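PDB 1FUX: UPF0098 protein YbcL from Escherichia coli, which is of unknown function but belongs to the phosphatidylethanolamine-binding protein family, as a bacterial homologue of Raf kinase inhibitor protein. Local coordinates for residues N8-G13 with I157-E162; T18-S23 with T32-T37. All blocks are in the same frame, centred on the assembly; numbering follows the deposited sequence.

Both contacts fasten the long loop between strands 4-6 and 23-24, at places whose centres lie about 10 Å apart. Contact 1 (8-13 with 157-162) is partly buried: the loop crosses the outer strand of the five-stranded sheet, with a greasy isoleucine-proline patch inside and threonine and glycine bonds towards solvent. Contact 2 (18-23 with 32-37) is a buried, local contact ahead of strand 36-39 and relies on backbone carbonyls and a histidine ring. The two meet directly. S35 OG probably hydrogen-bonds E9 OE1, E9 also packs against H20, and V21 lies on the ring of Y161.

Contact 1: residues N8-G13 with I157-E162; sequences NEIKTG and ITPVYE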
# COMPACT_ATOMS: atom_id res chain seq x y z
N ASN A 8 27.09 2.84 -3.61
CA ASN A 8 28.16 2.11 -4.29
C ASN A 8 27.60 1.00 -5.17
O ASN A 8 28.26 0.45 -6.07
CB ASN A 8 29.09 1.50 -3.23
CG ASN A 8 29.61 2.42 -2.17
OD1 ASN A 8 30.22 3.48 -2.44
ND2 ASN A 8 29.46 2.09 -0.87
N GLU A 9 26.32 0.66 -4.93
CA GLU A 9 25.68 -0.42 -5.66
C GLU A 9 24.58 -0.03 -6.64
O GLU A 9 24.26 -0.83 -7.52
CB GLU A 9 25.05 -1.42 -4.70
CG GLU A 9 25.99 -2.16 -3.77
CD GLU A 9 26.54 -1.35 -2.62
OE1 GLU A 9 25.87 -0.51 -2.02
OE2 GLU A 9 27.75 -1.57 -2.29
N ILE A 10 23.90 1.12 -6.48
CA ILE A 10 22.84 1.43 -7.43
C ILE A 10 23.08 2.82 -8.03
O ILE A 10 23.76 3.65 -7.40
CB ILE A 10 21.44 1.37 -6.80
CG1 ILE A 10 21.32 2.34 -5.63
CG2 ILE A 10 21.13 -0.08 -6.39
CD1 ILE A 10 19.92 2.62 -5.09
N LYS A 11 22.49 3.03 -9.19
CA LYS A 11 22.64 4.32 -9.86
C LYS A 11 21.40 4.68 -10.67
O LYS A 11 20.85 3.80 -11.33
CB LYS A 11 23.82 4.20 -10.84
CG LYS A 11 24.44 5.50 -11.32
CD LYS A 11 25.94 5.29 -11.58
CE LYS A 11 26.73 5.80 -10.37
NZ LYS A 11 27.97 5.02 -10.09
N THR A 12 21.02 5.95 -10.68
CA THR A 12 19.81 6.31 -11.46
C THR A 12 19.87 5.86 -12.90
O THR A 12 20.83 6.07 -13.67
CB THR A 12 19.61 7.83 -11.33
OG1 THR A 12 19.33 8.14 -9.97
CG2 THR A 12 18.49 8.28 -12.28
N GLY A 13 18.81 5.21 -13.37
CA GLY A 13 18.57 4.69 -14.68
C GLY A 13 19.28 3.41 -15.07
O GLY A 13 19.11 2.92 -16.17
N ILE A 157 17.68 8.12 -5.41
CA ILE A 157 18.32 7.46 -6.53
C ILE A 157 17.28 6.54 -7.18
O ILE A 157 16.60 5.86 -6.42
CB ILE A 157 19.51 6.54 -6.15
CG1 ILE A 157 20.42 7.41 -5.26
CG2 ILE A 157 20.21 6.04 -7.39
CD1 ILE A 157 21.35 6.61 -4.38
N THR A 158 17.20 6.51 -8.49
CA THR A 158 16.17 5.71 -9.17
C THR A 158 16.68 4.75 -10.22
O THR A 158 16.54 4.94 -11.45
CB THR A 158 15.16 6.70 -9.82
OG1 THR A 158 14.72 7.69 -8.89
CG2 THR A 158 13.90 6.00 -10.32
N PRO A 159 17.16 3.58 -9.77
CA PRO A 159 17.56 2.50 -10.65
C PRO A 159 16.32 1.87 -11.29
O PRO A 159 15.18 2.19 -10.93
CB PRO A 159 18.25 1.48 -9.73
CG PRO A 159 17.72 1.76 -8.36
CD PRO A 159 17.38 3.23 -8.36
N VAL A 160 16.58 1.03 -12.29
CA VAL A 160 15.49 0.41 -13.04
C VAL A 160 15.69 -1.10 -13.03
O VAL A 160 16.78 -1.56 -12.67
CB VAL A 160 15.39 0.90 -14.50
CG1 VAL A 160 15.07 2.40 -14.57
CG2 VAL A 160 16.67 0.68 -15.29
N TYR A 161 14.67 -1.83 -13.44
CA TYR A 161 14.84 -3.28 -13.53
C TYR A 161 13.78 -3.80 -14.48
O TYR A 161 12.61 -3.38 -14.49
CB TYR A 161 14.72 -4.03 -12.19
CG TYR A 161 15.21 -5.47 -12.31
CD1 TYR A 161 16.52 -5.78 -12.60
CD2 TYR A 161 14.31 -6.51 -12.09
CE1 TYR A 161 16.96 -7.10 -12.69
CE2 TYR A 161 14.72 -7.83 -12.21
CZ TYR A 161 16.04 -8.11 -12.51
OH TYR A 161 16.44 -9.42 -12.61
N GLU A 162 14.20 -4.76 -15.29
CA GLU A 162 13.30 -5.38 -16.25
C GLU A 162 13.69 -6.85 -16.37
O GLU A 162 14.87 -7.16 -16.16
CB GLU A 162 13.55 -4.64 -17.55
CG GLU A 162 12.91 -5.13 -18.83
CD GLU A 162 13.29 -4.20 -19.99
OE1 GLU A 162 14.44 -3.71 -20.00
OE2 GLU A 162 12.43 -3.96 -20.84
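I10 and T12 meet I157, T158 and P159 where the loop 8-13 crosses the outer edge of strand 151-161, an outermost strand of the five-stranded antiparallel sheet in this PEBP-family fold. On the inner side, I10 sets its CG1 branch between its own backbone N and carbonyl carbon (chi1 59°), which aims CD1 at the strand. That methyl sits between two neighbours: CD1 of I10 is 4.1 Å from CB of I157 and 4.0 Å from CG of P159, and the I10 side chain lies aslant both of them. F122 of strand 118-127 touches I10 and P159 as well, so this patch belongs to the hydrophobic interior.

Further out the chemistry turns polar. T12 OG1 stands beside its own backbone N (chi1 -64°) and takes the amide of T158, at 3.1 Å from T158 N to T12 OG1, in an almost straight bond. I157 brings its CG2 branch up to this group, 3.4 Å from T12 N and equally close to T12 OG1. The carbonyl of T158 turns to the same loop: G13 N gives its hydrogen to T158 O over 3.0 Å, approaching from above the carbonyl plane, 46° out of it. Both backbone polar groups of T158 are thus used by the loop, whereas I157 and P159 bond to F122 and Y120 within the sheet. V160 carries the pairing on to E14 and L16, and its CG2 methyl rests 3.4 Å from G13 O.

Contact 2: residues T18-S23 with T32-T37; sequences TSHVFS and TSPSLT
The imidazole of H20 is held between P34 CB on one face and S19 CB on the opposite one. P34 CB lies 4.1 Å from the ring centroid in a CH-pi contact, 28° off the normal, while S19 CB stands over the ring centre, 3.8 Å above the plane. At the edge, close to the ring plane, sits the carbonyl of T32, and H20 ND1 donates to T32 O over 2.8 Å. With chi1 at -42° and chi2 at -67°, ND1 is brought to this carbonyl.

The neighbouring backbone adds a second bond: T32 N gives its hydrogen to S19 O at 2.8 Å. T32 therefore donates to S19 and accepts from H20 with its two main-chain groups, while its OG1 turns to G30 O. S19 OG packs on T32 CB.

These contacts join the short 3-10 turn 18-19 to the approach of strand 36-39 and close a short loop around strands 23-24 and 27-28. The CB of E9 packs near NE2 of H20. With both faces covered and ND1 engaged as a donor to the T32 carbonyl, rotation of the ring is restrained.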
# COMPACT_ATOMS: atom_id res chain seq x y z
N THR A 18 21.52 -8.58 -9.60
CA THR A 18 20.78 -9.64 -8.96
C THR A 18 20.75 -9.55 -7.45
O THR A 18 19.87 -10.11 -6.79
CB THR A 18 21.35 -11.05 -9.29
OG1 THR A 18 22.75 -11.09 -9.02
CG2 THR A 18 21.11 -11.33 -10.75
N SER A 19 21.76 -8.93 -6.85
CA SER A 19 21.86 -8.77 -5.42
C SER A 19 20.60 -8.06 -4.90
O SER A 19 20.22 -8.31 -3.77
CB SER A 19 23.07 -7.84 -5.13
OG SER A 19 23.24 -7.88 -3.69
N HIS A 20 20.04 -7.13 -5.70
CA HIS A 20 18.90 -6.35 -5.22
C HIS A 20 17.55 -6.76 -5.76
O HIS A 20 16.57 -5.99 -5.64
CB HIS A 20 19.17 -4.83 -5.48
CG HIS A 20 20.59 -4.49 -5.13
ND1 HIS A 20 21.15 -4.51 -3.88
CD2 HIS A 20 21.61 -4.15 -5.98
CE1 HIS A 20 22.44 -4.22 -3.95
NE2 HIS A 20 22.74 -3.97 -5.22
N VAL A 21 17.42 -7.95 -6.30
CA VAL A 21 16.17 -8.52 -6.87
C VAL A 21 15.59 -9.46 -5.81
O VAL A 21 16.34 -10.00 -4.97
CB VAL A 21 16.55 -9.25 -8.17
CG1 VAL A 21 15.47 -10.15 -8.78
CG2 VAL A 21 16.98 -8.22 -9.19
N PHE A 22 14.27 -9.44 -5.70
CA PHE A 22 13.59 -10.19 -4.63
C PHE A 22 13.85 -11.69 -4.75
O PHE A 22 14.24 -12.20 -5.79
CB PHE A 22 12.09 -9.91 -4.79
CG PHE A 22 11.20 -10.42 -3.69
CD1 PHE A 22 11.46 -10.12 -2.38
CD2 PHE A 22 10.15 -11.30 -3.98
CE1 PHE A 22 10.68 -10.58 -1.33
CE2 PHE A 22 9.37 -11.81 -2.95
CZ PHE A 22 9.65 -11.46 -1.64
N SER A 23 13.61 -12.42 -3.66
CA SER A 23 13.74 -13.89 -3.71
C SER A 23 12.34 -14.40 -3.36
O SER A 23 11.93 -14.32 -2.21
CB SER A 23 14.81 -14.36 -2.75
OG SER A 23 14.80 -15.79 -2.66
N THR A 32 18.95 -8.18 -1.23
CA THR A 32 19.77 -7.41 -0.30
C THR A 32 19.63 -5.89 -0.57
O THR A 32 19.70 -5.58 -1.74
CB THR A 32 21.26 -7.74 -0.54
OG1 THR A 32 21.44 -9.14 -0.18
CG2 THR A 32 22.21 -6.97 0.36
N SER A 33 19.53 -5.09 0.48
CA SER A 33 19.39 -3.65 0.26
C SER A 33 20.76 -3.09 -0.10
O SER A 33 21.75 -3.54 0.44
CB SER A 33 18.92 -2.98 1.53
OG SER A 33 19.73 -3.22 2.67
N PRO A 34 20.79 -2.17 -1.05
CA PRO A 34 22.06 -1.49 -1.36
C PRO A 34 22.48 -0.49 -0.30
O PRO A 34 21.67 0.08 0.46
CB PRO A 34 21.68 -0.81 -2.68
CG PRO A 34 20.27 -0.36 -2.40
CD PRO A 34 19.63 -1.61 -1.81
N SER A 35 23.80 -0.19 -0.23
CA SER A 35 24.26 0.83 0.70
C SER A 35 23.78 2.19 0.17
O SER A 35 23.50 2.36 -1.00
CB SER A 35 25.79 0.91 0.85
OG SER A 35 26.35 1.30 -0.41
N LEU A 36 23.72 3.16 1.06
CA LEU A 36 23.33 4.54 0.80
C LEU A 36 24.11 5.46 1.75
O LEU A 36 24.23 5.21 2.95
CB LEU A 36 21.82 4.80 1.10
CG LEU A 36 20.87 3.97 0.21
CD1 LEU A 36 19.43 3.94 0.76
CD2 LEU A 36 20.84 4.46 -1.23
N THR A 37 24.66 6.54 1.19
CA THR A 37 25.37 7.49 2.05
C THR A 37 24.80 8.91 1.70
O THR A 37 24.90 9.25 0.53
CB THR A 37 26.88 7.54 1.72
OG1 THR A 37 27.40 6.20 1.76
CG2 THR A 37 27.63 8.43 2.72